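Local coordinates for protein transketolase (Campylobacter jejuni, PDB 3L84) that belongs to the transketolase family, thiamine diphosphate-binding proteins of alpha/beta domains, and pairs with a second copy of itself as a dimer, at residues R60-G65 against I111-L116; C150-L155 against L177-N182; Q22-G27 against F91-S96; H392-I397 against P409-F414. One frame throughout, in Å; residues are numbered along the deposited sequence.

Contact 1 (R60-G65 against I111-L116); sequences RLVFSG and IATGPL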
loop_
_atom_site.group_PDB
_atom_site.type_symbol
_atom_site.label_atom_id
_atom_site.label_comp_id
_atom_site.label_asym_id
_atom_site.label_seq_id
_atom_site.Cartn_x
_atom_site.Cartn_y
_atom_site.Cartn_z
ATOM N N ARG A 60 -0.265 -27.045 5.949
ATOM C CA ARG A 60 0.063 -26.001 4.974
ATOM C C ARG A 60 1.418 -25.398 5.386
ATOM O O ARG A 60 1.539 -24.845 6.470
ATOM C CB ARG A 60 -1.008 -24.891 4.891
ATOM C CG ARG A 60 -2.495 -25.299 4.709
ATOM C CD ARG A 60 -2.682 -26.034 3.442
ATOM N NE ARG A 60 -4.071 -26.068 2.931
ATOM C CZ ARG A 60 -5.026 -26.924 3.311
ATOM N NH1 ARG A 60 -4.811 -27.792 4.291
ATOM N NH2 ARG A 60 -6.209 -26.960 2.690
ATOM N N LEU A 61 2.414 -25.452 4.507
ATOM C CA LEU A 61 3.730 -24.903 4.710
ATOM C C LEU A 61 3.854 -23.646 3.873
ATOM O O LEU A 61 3.581 -23.683 2.679
ATOM C CB LEU A 61 4.781 -25.909 4.284
ATOM C CG LEU A 61 6.248 -25.502 4.316
ATOM C CD1 LEU A 61 6.640 -25.146 5.719
ATOM C CD2 LEU A 61 7.117 -26.634 3.706
ATOM N N VAL A 62 4.235 -22.539 4.489
ATOM C CA VAL A 62 4.435 -21.256 3.804
ATOM C C VAL A 62 5.844 -20.707 4.066
ATOM O O VAL A 62 6.212 -20.458 5.221
ATOM C CB VAL A 62 3.441 -20.201 4.266
ATOM C CG1 VAL A 62 3.678 -18.836 3.550
ATOM C CG2 VAL A 62 1.975 -20.663 4.056
ATOM N N PHE A 63 6.609 -20.477 3.014
ATOM C CA PHE A 63 7.891 -19.745 3.088
ATOM C C PHE A 63 7.585 -18.270 2.878
ATOM O O PHE A 63 7.463 -17.847 1.741
ATOM C CB PHE A 63 8.860 -20.207 1.995
ATOM C CG PHE A 63 9.631 -21.455 2.295
ATOM C CD1 PHE A 63 9.013 -22.620 2.680
ATOM C CD2 PHE A 63 11.015 -21.494 2.066
ATOM C CE1 PHE A 63 9.779 -23.799 2.947
ATOM C CE2 PHE A 63 11.747 -22.645 2.300
ATOM C CZ PHE A 63 11.119 -23.788 2.742
ATOM N N SER A 64 7.475 -17.459 3.919
ATOM C CA SER A 64 7.185 -16.054 3.722
ATOM C C SER A 64 8.326 -15.325 3.025
ATOM O O SER A 64 8.094 -14.442 2.209
ATOM C CB SER A 64 6.822 -15.395 5.051
ATOM O OG SER A 64 6.347 -14.068 4.811
ATOM N N GLY A 65 9.547 -15.736 3.329
ATOM C CA GLY A 65 10.711 -15.234 2.636
ATOM C C GLY A 65 10.848 -16.044 1.362
ATOM O O GLY A 65 11.575 -17.045 1.328
ATOM N N ILE A 111 1.251 -20.953 -1.862
ATOM C CA ILE A 111 0.857 -19.579 -2.171
ATOM C C ILE A 111 2.083 -18.876 -2.684
ATOM O O ILE A 111 3.198 -19.219 -2.300
ATOM C CB ILE A 111 0.208 -18.916 -0.927
ATOM C CG1 ILE A 111 -0.468 -17.577 -1.270
ATOM C CG2 ILE A 111 1.220 -18.688 0.178
ATOM C CD1 ILE A 111 -1.628 -17.240 -0.342
ATOM N N ALA A 112 1.920 -17.956 -3.621
ATOM C CA ALA A 112 3.028 -17.191 -4.122
ATOM C C ALA A 112 3.525 -16.251 -3.075
ATOM O O ALA A 112 2.716 -15.578 -2.433
ATOM C CB ALA A 112 2.615 -16.396 -5.405
ATOM N N THR A 113 4.830 -16.209 -2.861
ATOM C CA THR A 113 5.417 -15.286 -1.885
ATOM C C THR A 113 6.638 -14.636 -2.479
ATOM O O THR A 113 7.183 -15.065 -3.461
ATOM C CB THR A 113 5.794 -15.980 -0.546
ATOM O OG1 THR A 113 6.786 -16.963 -0.793
ATOM C CG2 THR A 113 4.542 -16.603 0.152
ATOM N N GLY A 114 7.125 -13.626 -1.818
ATOM C CA GLY A 114 8.225 -12.828 -2.373
ATOM C C GLY A 114 8.231 -11.481 -1.683
ATOM O O GLY A 114 9.116 -11.203 -0.890
ATOM N N PRO A 115 7.217 -10.653 -1.929
ATOM C CA PRO A 115 7.104 -9.362 -1.226
ATOM C C PRO A 115 7.001 -9.656 0.275
ATOM O O PRO A 115 6.163 -10.458 0.699
ATOM C CB PRO A 115 5.823 -8.757 -1.811
ATOM C CG PRO A 115 5.684 -9.504 -3.157
ATOM C CD PRO A 115 6.084 -10.888 -2.839
ATOM N N LEU A 116 7.885 -9.066 1.060
ATOM C CA LEU A 116 8.045 -9.450 2.443
ATOM C C LEU A 116 6.806 -9.122 3.270
ATOM O O LEU A 116 6.047 -8.161 3.007
ATOM C CB LEU A 116 9.315 -8.799 3.019
ATOM C CG LEU A 116 10.633 -9.333 2.413
ATOM C CD1 LEU A 116 11.818 -8.381 2.614
ATOM C CD2 LEU A 116 10.934 -10.706 3.009
HETATM O O HOH W 1 6.006 -13.084 1.306
#
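Thr113 meets the end of strand 60-63 with every atom of its side chain. Its CB lies 3.4 Å from Phe63 O and rather farther from the carbonyl oxygen of Ser64. At the branch, OG1 sits between the backbone N and the carbonyl carbon (chi1 63°) and donates a hydrogen bond of 2.8 Å to Phe63 O. The donor stands nearly in line with the C=O bond, the C=O...OG1 angle being 172°. The other tip, CG2, lies 3.6 Å from Phe63 O and touches Val62 CG1 at 4.2 Å. Val62 CG1 also meets Ile111 CG2; Phe126 of helix 118-137 extends this apolar patch, and Asn122 packs on Ile111.

Farther on, a water bridges the two backbones. It donates to Ser64 O at 2.6 Å and to Pro115 O at 2.7 Å, and weakly accepts from Gly114 N. Gly114 suits the bend there, since its phi of 159° is one that a residue without a side chain adopts easily. Ser64 OG points elsewhere, to Asp154.

Strand 60-63 is an outermost strand of a parallel sheet: Arg60, Val62 and Ser64 bond to strand 146-151, while the Phe63 carbonyl faces outward. Threonine fits this place because its hydroxyl satisfies that buried carbonyl while its methyl joins the aliphatic side, so the irregular loop is held to the sheet edge without itself forming a strand.

Contact 2 (C150-L155 against L177-N182); sequences CGDGDL and LIYDSN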
loop_
_atom_site.group_PDB
_atom_site.type_symbol
_atom_site.label_atom_id
_atom_site.label_comp_id
_atom_site.label_asym_id
_atom_site.label_seq_id
_atom_site.Cartn_x
_atom_site.Cartn_y
_atom_site.Cartn_z
ATOM N N CYS A 150 9.643 -17.468 8.448
ATOM C CA CYS A 150 9.794 -16.033 8.171
ATOM C C CYS A 150 11.136 -15.528 8.659
ATOM O O CYS A 150 11.842 -16.232 9.359
ATOM C CB CYS A 150 8.618 -15.245 8.783
ATOM S SG CYS A 150 8.737 -15.043 10.573
ATOM N N GLY A 151 11.458 -14.312 8.260
ATOM C CA GLY A 151 12.685 -13.662 8.633
ATOM C C GLY A 151 12.480 -12.257 9.123
ATOM O O GLY A 151 11.341 -11.777 9.271
ATOM N N ASP A 152 13.591 -11.571 9.378
ATOM C CA ASP A 152 13.531 -10.170 9.838
ATOM C C ASP A 152 12.721 -9.243 8.963
ATOM O O ASP A 152 11.960 -8.408 9.459
ATOM C CB ASP A 152 14.939 -9.601 9.994
ATOM C CG ASP A 152 15.643 -10.225 11.135
ATOM O OD1 ASP A 152 15.156 -9.994 12.265
ATOM O OD2 ASP A 152 16.619 -10.976 10.940
ATOM N N GLY A 153 12.881 -9.321 7.655
ATOM C CA GLY A 153 12.138 -8.474 6.768
ATOM C C GLY A 153 10.644 -8.644 6.924
ATOM O O GLY A 153 9.854 -7.671 6.841
ATOM N N ASP A 154 10.203 -9.884 7.103
ATOM C CA ASP A 154 8.795 -10.141 7.251
ATOM C C ASP A 154 8.266 -9.484 8.518
ATOM O O ASP A 154 7.175 -8.908 8.515
ATOM C CB ASP A 154 8.506 -11.650 7.300
ATOM C CG ASP A 154 8.918 -12.375 6.037
ATOM O OD1 ASP A 154 8.315 -12.154 4.961
ATOM O OD2 ASP A 154 9.918 -13.167 6.111
ATOM N N LEU A 155 8.998 -9.599 9.619
ATOM C CA LEU A 155 8.531 -9.116 10.910
ATOM C C LEU A 155 8.618 -7.612 11.089
ATOM O O LEU A 155 7.950 -7.056 11.946
ATOM C CB LEU A 155 9.199 -9.885 12.052
ATOM C CG LEU A 155 8.810 -11.382 12.031
ATOM C CD1 LEU A 155 9.291 -12.032 13.304
ATOM C CD2 LEU A 155 7.316 -11.675 11.838
ATOM N N LEU A 177 4.619 -20.264 13.711
ATOM C CA LEU A 177 5.455 -19.317 13.008
ATOM C C LEU A 177 6.889 -19.523 13.469
ATOM O O LEU A 177 7.184 -19.454 14.663
ATOM C CB LEU A 177 4.986 -17.897 13.319
ATOM C CG LEU A 177 5.683 -16.753 12.626
ATOM C CD1 LEU A 177 5.596 -16.853 11.126
ATOM C CD2 LEU A 177 5.083 -15.403 13.105
ATOM N N ILE A 178 7.783 -19.805 12.555
ATOM C CA ILE A 178 9.183 -20.045 12.841
ATOM C C ILE A 178 9.962 -18.863 12.274
ATOM O O ILE A 178 10.003 -18.654 11.053
ATOM C CB ILE A 178 9.671 -21.367 12.234
ATOM C CG1 ILE A 178 8.810 -22.494 12.739
ATOM C CG2 ILE A 178 11.162 -21.559 12.532
ATOM C CD1 ILE A 178 9.019 -23.826 12.010
ATOM N N TYR A 179 10.554 -18.077 13.167
ATOM C CA TYR A 179 11.320 -16.863 12.832
ATOM C C TYR A 179 12.810 -17.159 12.798
ATOM O O TYR A 179 13.403 -17.569 13.804
ATOM C CB TYR A 179 10.954 -15.763 13.822
ATOM C CG TYR A 179 11.861 -14.555 13.923
ATOM C CD1 TYR A 179 12.425 -13.960 12.811
ATOM C CD2 TYR A 179 12.138 -14.014 15.158
ATOM C CE1 TYR A 179 13.244 -12.850 12.918
ATOM C CE2 TYR A 179 12.957 -12.911 15.292
ATOM C CZ TYR A 179 13.510 -12.336 14.176
ATOM O OH TYR A 179 14.320 -11.213 14.322
ATOM N N ASP A 180 13.395 -16.981 11.621
ATOM C CA ASP A 180 14.817 -17.165 11.403
ATOM C C ASP A 180 15.536 -15.919 11.876
ATOM O O ASP A 180 15.659 -14.914 11.156
ATOM C CB ASP A 180 15.070 -17.380 9.899
ATOM C CG ASP A 180 16.524 -17.595 9.594
ATOM O OD1 ASP A 180 17.253 -17.833 10.585
ATOM O OD2 ASP A 180 16.921 -17.498 8.416
ATOM N N SER A 181 15.999 -15.974 13.112
ATOM C CA SER A 181 16.680 -14.845 13.732
ATOM C C SER A 181 18.185 -14.990 13.517
ATOM O O SER A 181 18.873 -15.650 14.291
ATOM C CB SER A 181 16.337 -14.798 15.210
ATOM O OG SER A 181 16.962 -13.694 15.811
ATOM N N ASN A 182 18.679 -14.403 12.427
ATOM C CA ASN A 182 20.081 -14.529 12.017
ATOM C C ASN A 182 20.907 -13.244 12.121
ATOM O O ASN A 182 22.076 -13.232 11.732
ATOM C CB ASN A 182 20.180 -15.171 10.627
ATOM C CG ASN A 182 19.612 -14.327 9.531
ATOM O OD1 ASN A 182 19.282 -13.147 9.735
ATOM N ND2 ASN A 182 19.457 -14.930 8.324
HETATM O O HOH W 2 15.962 -13.395 8.933
HETATM O O HOH W 3 17.653 -11.540 13.595
#
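Tyr179 OH donates a short hydrogen bond, 2.5 Å, to Asp152 OD1. It arrives on the syn side, somewhat out of the carboxylate plane, and the carboxylate stands almost square to the ring, 89° between planes. Asp152 OD2 accepts from a water at 2.9 Å that also lies close to Ser181 OG. A second water accepts from Asp152 N and lies 2.7 Å from Asp180 O. Tyr179 carries CG anti to its backbone N (chi1 164°), which lays the ring under the first turn of the helix. Leu155 CD1 covers one face in a CH-pi contact, 3.8 Å from the centroid, and Ser181 CB covers the opposite face.

Strands 146-151 and 175-181 are parallel neighbours joined through helix 158-169, a beta-alpha-beta crossover. Gly151-Asp152-Gly153 with the later Asn182 matches the GDG...N signature of thiamine diphosphate enzymes, which in relatives holds the metal ion of the cofactor.

The strands are tied by Cys150 N to Ile178 O, 2.9 Å, and by Asp180 N to Cys150 O, 2.8 Å. The small, apolar Cys150 SG packs on Leu177 CD1 at 3.7 Å. Gly151, the N-cap of the helix, gives its N-H to Asp154 OD2 at 2.9 Å, on the anti lone pair.

Contact 3 (Q22-G27 against F91-S96); sequences QKANSG and FRQLHS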
loop_
_atom_site.group_PDB
_atom_site.type_symbol
_atom_site.label_atom_id
_atom_site.label_comp_id
_atom_site.label_asym_id
_atom_site.label_seq_id
_atom_site.Cartn_x
_atom_site.Cartn_y
_atom_site.Cartn_z
ATOM N N GLN A 22 24.289 -21.428 -7.592
ATOM C CA GLN A 22 25.559 -21.254 -8.264
ATOM C C GLN A 22 25.412 -21.472 -9.776
ATOM O O GLN A 22 25.936 -20.685 -10.567
ATOM C CB GLN A 22 26.603 -22.192 -7.680
ATOM C CG GLN A 22 28.022 -21.839 -8.004
ATOM C CD GLN A 22 28.415 -20.509 -7.417
ATOM O OE1 GLN A 22 28.077 -20.207 -6.270
ATOM N NE2 GLN A 22 29.138 -19.690 -8.199
ATOM N N LYS A 23 24.638 -22.483 -10.172
ATOM C CA LYS A 23 24.424 -22.771 -11.589
ATOM C C LYS A 23 23.675 -21.624 -12.249
ATOM O O LYS A 23 23.976 -21.250 -13.391
ATOM C CB LYS A 23 23.701 -24.110 -11.768
ATOM C CG LYS A 23 23.552 -24.538 -13.241
ATOM C CD LYS A 23 23.011 -25.978 -13.311
ATOM C CE LYS A 23 22.908 -26.482 -14.752
ATOM N NZ LYS A 23 21.946 -25.714 -15.612
ATOM N N ALA A 24 22.687 -21.060 -11.546
ATOM C CA ALA A 24 21.954 -19.906 -12.071
ATOM C C ALA A 24 22.798 -18.628 -12.060
ATOM O O ALA A 24 22.436 -17.639 -12.710
ATOM C CB ALA A 24 20.672 -19.674 -11.247
ATOM N N ASN A 25 23.889 -18.617 -11.287
ATOM C CA ASN A 25 24.598 -17.370 -10.990
ATOM C C ASN A 25 23.667 -16.265 -10.488
ATOM O O ASN A 25 23.819 -15.090 -10.839
ATOM C CB ASN A 25 25.430 -16.882 -12.186
ATOM C CG ASN A 25 26.526 -15.904 -11.766
ATOM O OD1 ASN A 25 26.969 -15.895 -10.614
ATOM N ND2 ASN A 25 26.946 -15.065 -12.698
ATOM N N SER A 26 22.684 -16.651 -9.690
ATOM C CA SER A 26 21.641 -15.734 -9.249
ATOM C C SER A 26 20.864 -16.407 -8.133
ATOM O O SER A 26 20.629 -17.606 -8.203
ATOM C CB SER A 26 20.666 -15.441 -10.399
ATOM O OG SER A 26 19.623 -14.574 -9.930
ATOM N N GLY A 27 20.489 -15.639 -7.114
ATOM C CA GLY A 27 19.636 -16.131 -6.077
ATOM C C GLY A 27 20.211 -15.998 -4.703
ATOM O O GLY A 27 21.197 -15.312 -4.497
ATOM N N PHE A 91 16.815 -23.583 -12.205
ATOM C CA PHE A 91 16.466 -22.529 -11.294
ATOM C C PHE A 91 16.697 -21.148 -11.915
ATOM O O PHE A 91 17.734 -20.868 -12.494
ATOM C CB PHE A 91 17.311 -22.708 -10.033
ATOM C CG PHE A 91 17.075 -21.708 -8.924
ATOM C CD1 PHE A 91 15.831 -21.592 -8.297
ATOM C CD2 PHE A 91 18.108 -20.912 -8.440
ATOM C CE1 PHE A 91 15.654 -20.743 -7.213
ATOM C CE2 PHE A 91 17.930 -20.074 -7.360
ATOM C CZ PHE A 91 16.709 -19.996 -6.748
ATOM N N ARG A 92 15.688 -20.326 -11.792
ATOM C CA ARG A 92 15.735 -18.923 -12.212
ATOM C C ARG A 92 15.878 -18.703 -13.721
ATOM O O ARG A 92 16.133 -17.595 -14.160
ATOM C CB ARG A 92 16.772 -18.115 -11.421
ATOM C CG ARG A 92 16.310 -17.760 -10.009
ATOM C CD ARG A 92 17.435 -17.162 -9.101
ATOM N NE ARG A 92 16.761 -16.606 -7.953
ATOM C CZ ARG A 92 16.448 -15.333 -7.740
ATOM N NH1 ARG A 92 16.977 -14.369 -8.455
ATOM N NH2 ARG A 92 15.590 -15.023 -6.774
ATOM N N GLN A 93 15.649 -19.731 -14.507
ATOM C CA GLN A 93 15.745 -19.634 -15.969
ATOM C C GLN A 93 14.360 -19.475 -16.601
ATOM O O GLN A 93 13.361 -20.035 -16.111
ATOM C CB GLN A 93 16.452 -20.835 -16.563
ATOM C CG GLN A 93 17.861 -21.050 -16.014
ATOM C CD GLN A 93 18.638 -19.763 -15.889
ATOM O OE1 GLN A 93 18.974 -19.307 -14.763
ATOM N NE2 GLN A 93 18.848 -19.094 -17.003
ATOM N N LEU A 94 14.322 -18.765 -17.728
ATOM C CA LEU A 94 13.065 -18.468 -18.374
ATOM C C LEU A 94 12.258 -19.724 -18.623
ATOM O O LEU A 94 12.749 -20.698 -19.191
ATOM C CB LEU A 94 13.297 -17.744 -19.686
ATOM C CG LEU A 94 12.075 -17.211 -20.396
ATOM C CD1 LEU A 94 11.540 -16.016 -19.579
ATOM C CD2 LEU A 94 12.418 -16.785 -21.831
ATOM N N HIS A 95 11.007 -19.675 -18.162
ATOM C CA HIS A 95 9.985 -20.695 -18.333
ATOM C C HIS A 95 10.211 -21.976 -17.560
ATOM O O HIS A 95 9.513 -22.975 -17.792
ATOM C CB HIS A 95 9.678 -20.946 -19.811
ATOM C CG HIS A 95 9.268 -19.696 -20.563
ATOM N ND1 HIS A 95 9.723 -19.407 -21.831
ATOM C CD2 HIS A 95 8.515 -18.630 -20.183
ATOM C CE1 HIS A 95 9.225 -18.247 -22.226
ATOM N NE2 HIS A 95 8.507 -17.739 -21.238
ATOM N N SER A 96 11.105 -21.958 -16.594
ATOM C CA SER A 96 11.309 -23.150 -15.753
ATOM C C SER A 96 10.215 -23.303 -14.702
ATOM O O SER A 96 9.484 -22.356 -14.422
ATOM C CB SER A 96 12.661 -23.141 -15.073
ATOM O OG SER A 96 12.642 -22.391 -13.881
#
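Arg92 runs extended from CG to NE (chi2 170°), and Ser26 sets OG anti to its own backbone N (chi1 178°), which brings the guanidinium and the hydroxyl together. Arg92 NH1 donates to Ser26 OG at 3.0 Å, with 150° at the hydrogen; the hydroxyl lies at the edge of the guanidinium, tilted somewhat from its plane. Gly27 CA comes over one face of the same group, 3.5 Å from Arg92 NE. That flat approach suits glycine, whose missing side chain lets the backbone lie close, and its positive phi would press a side chain against the carbonyl oxygen of Ser26. The arginine has more partners: NH1 forms a salt bridge with Asp449 of the second subunit, and NH2 bonds Gly100 O.

Helix 3-24 ends here in a Schellman motif, with Asn25 at positive phi and its N bonded to Gln22 O at 3.0 Å. The last helical residue, Ala24, turns its methyl to the loop that carries Phe91. Its small CB fits against Phe91 O at 3.4 Å and touches the ring at Phe91 CD2, 4.0 Å away. Arg92 CG, the first atom of the extended chain, lies over the centre of the neighbouring Phe91 ring. Met20 and Val21 of helix 3-24, with Tyr73 of helix 69-79, enclose the phenyl group further. Past Arg92 the chain reverses in a type II turn, where Ser96 N bonds Gln93 O at 3.0 Å.

Contact 4 (H392-I397 against P409-F414); sequences HAMAAI and PFSATF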
loop_
_atom_site.group_PDB
_atom_site.type_symbol
_atom_site.label_atom_id
_atom_site.label_comp_id
_atom_site.label_asym_id
_atom_site.label_seq_id
_atom_site.Cartn_x
_atom_site.Cartn_y
_atom_site.Cartn_z
ATOM N N HIS A 392 -4.495 -4.275 4.560
ATOM C CA HIS A 392 -3.464 -5.066 3.884
ATOM C C HIS A 392 -3.513 -6.517 4.335
ATOM O O HIS A 392 -3.564 -7.434 3.510
ATOM C CB HIS A 392 -2.120 -4.428 4.113
ATOM C CG HIS A 392 -1.023 -4.799 3.188
ATOM N ND1 HIS A 392 -1.119 -5.548 2.039
ATOM C CD2 HIS A 392 0.267 -4.390 3.281
ATOM C CE1 HIS A 392 0.094 -5.594 1.467
ATOM N NE2 HIS A 392 0.935 -4.931 2.216
ATOM N N ALA A 393 -3.502 -6.756 5.641
ATOM C CA ALA A 393 -3.620 -8.121 6.150
ATOM C C ALA A 393 -4.937 -8.746 5.696
ATOM O O ALA A 393 -4.966 -9.937 5.410
ATOM C CB ALA A 393 -3.480 -8.146 7.676
HETATM N N MSE A 394 -6.024 -7.985 5.658
HETATM C CA MSE A 394 -7.288 -8.552 5.169
HETATM C C MSE A 394 -7.122 -9.181 3.799
HETATM O O MSE A 394 -7.532 -10.336 3.541
HETATM C CB MSE A 394 -8.374 -7.468 5.097
HETATM C CG MSE A 394 -9.619 -7.902 4.363
HETATM SE SE MSE A 394 -11.003 -6.537 4.344
HETATM C CE MSE A 394 -10.099 -5.241 3.172
ATOM N N ALA A 395 -6.541 -8.422 2.880
ATOM C CA ALA A 395 -6.386 -8.964 1.523
ATOM C C ALA A 395 -5.448 -10.176 1.481
ATOM O O ALA A 395 -5.724 -11.133 0.760
ATOM C CB ALA A 395 -5.899 -7.849 0.578
ATOM N N ALA A 396 -4.341 -10.161 2.200
ATOM C CA ALA A 396 -3.408 -11.286 2.232
ATOM C C ALA A 396 -4.050 -12.506 2.895
ATOM O O ALA A 396 -3.837 -13.656 2.479
ATOM C CB ALA A 396 -2.084 -10.884 2.917
ATOM N N ILE A 397 -4.840 -12.289 3.926
ATOM C CA ILE A 397 -5.587 -13.393 4.581
ATOM C C ILE A 397 -6.585 -13.997 3.612
ATOM O O ILE A 397 -6.673 -15.222 3.473
ATOM C CB ILE A 397 -6.314 -12.872 5.855
ATOM C CG1 ILE A 397 -5.317 -12.718 6.993
ATOM C CG2 ILE A 397 -7.517 -13.760 6.258
ATOM C CD1 ILE A 397 -5.745 -11.853 8.166
ATOM N N PRO A 409 -13.839 -15.903 -1.097
ATOM C CA PRO A 409 -13.792 -14.777 -0.172
ATOM C C PRO A 409 -13.940 -13.425 -0.844
ATOM O O PRO A 409 -13.565 -13.232 -2.007
ATOM C CB PRO A 409 -12.404 -14.888 0.423
ATOM C CG PRO A 409 -11.588 -15.344 -0.747
ATOM C CD PRO A 409 -12.486 -16.321 -1.480
ATOM N N PHE A 410 -14.449 -12.465 -0.071
ATOM C CA PHE A 410 -14.419 -11.059 -0.481
ATOM C C PHE A 410 -13.811 -10.189 0.593
ATOM O O PHE A 410 -13.953 -10.422 1.784
ATOM C CB PHE A 410 -15.825 -10.513 -0.901
ATOM C CG PHE A 410 -16.814 -10.353 0.226
ATOM C CD1 PHE A 410 -16.827 -9.189 1.008
ATOM C CD2 PHE A 410 -17.689 -11.370 0.532
ATOM C CE1 PHE A 410 -17.747 -9.061 2.050
ATOM C CE2 PHE A 410 -18.603 -11.239 1.571
ATOM C CZ PHE A 410 -18.623 -10.081 2.319
ATOM N N SER A 411 -13.056 -9.179 0.129
ATOM C CA SER A 411 -12.402 -8.140 0.937
ATOM C C SER A 411 -13.032 -6.812 0.615
ATOM O O SER A 411 -13.171 -6.495 -0.570
ATOM C CB SER A 411 -10.906 -8.034 0.586
ATOM O OG SER A 411 -10.228 -9.262 0.838
ATOM N N ALA A 412 -13.390 -6.004 1.613
ATOM C CA ALA A 412 -14.074 -4.739 1.387
ATOM C C ALA A 412 -13.433 -3.594 2.114
ATOM O O ALA A 412 -13.056 -3.707 3.286
ATOM C CB ALA A 412 -15.573 -4.854 1.755
ATOM N N THR A 413 -13.374 -2.450 1.437
ATOM C CA THR A 413 -13.002 -1.176 2.042
ATOM C C THR A 413 -13.434 -0.047 1.107
ATOM O O THR A 413 -14.033 -0.291 0.035
ATOM C CB THR A 413 -11.473 -1.113 2.361
ATOM O OG1 THR A 413 -11.173 0.111 3.048
ATOM C CG2 THR A 413 -10.590 -1.232 1.103
ATOM N N PHE A 414 -13.181 1.178 1.501
ATOM C CA PHE A 414 -13.369 2.287 0.575
ATOM C C PHE A 414 -12.352 2.192 -0.539
ATOM O O PHE A 414 -11.181 1.785 -0.339
ATOM C CB PHE A 414 -13.117 3.635 1.271
ATOM C CG PHE A 414 -14.140 4.048 2.323
ATOM C CD1 PHE A 414 -15.463 3.682 2.250
ATOM C CD2 PHE A 414 -13.743 4.869 3.391
ATOM C CE1 PHE A 414 -16.380 4.092 3.216
ATOM C CE2 PHE A 414 -14.682 5.279 4.339
ATOM C CZ PHE A 414 -15.978 4.906 4.234
#
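Met394 of helix 391-404 lies against Ser411 and Ala412 of strand 408-414, the helix and second strand of a beta-alpha-beta crossover from strand 384-386 over strand 358-362. The two short segments run nearly antiparallel, at 167°, their axes 8.4 Å apart.

Van der Waals contact carries the pairing. Met394, a selenomethionine in this crystal, starts toward the strand with CG anti to the backbone N, where CG touches Ser411 OG at 3.8 Å. A bend at chi3, 69°, then swings the methyl along the strand. SE passes 3.7 Å from Ala412 N, and CE reaches Thr413 CB at 4.4 Å. A long, flexible side chain can follow the strand from Ser411 to Thr413, whereas small Ala395 lets the backbones draw together: Ala395 CA is 6.1 Å from Ser411 CA. Leu421 of helix 418-431 packs on both Met394 and Ala395.

Polar needs are met from outside the pair. Ser411 OG, buried under the helix, is hydrogen-bonded to His435 NE2 and to Asn398 OD1, so serine is compact yet has its hydroxyl satisfied. Ala412 O takes a weak bond from Ser362 OG. The selenomethionine methyl touches the same oxygen, Met394 CE lying 3.3 Å from Ala412 O.

In the fold
Contacts 1 and 2 share a sheet through neighbouring strands 60-63 and 146-151, their centres about 12 Å apart. They touch where Ser64 OG comes 2.7 Å from Asp154 OD1, a probable hydrogen bond. Contact 2 carries residues that in relatives hold the cofactor's metal ion. Contact 3 crosses contact 1 along the chain, its centre about 19 Å away. Contact 4, in the pyrimidine-binding domain, has its centre about 18 Å from that of contact 1 and about 34 Å from that of contact 3. Helix 118-137 joins contacts 1 and 4: Asn122 packs on Ile111 and Ala396. Tyr420 of the second subunit meets Leu116 and His392, consistent with a family whose cofactor sites lie between subunits.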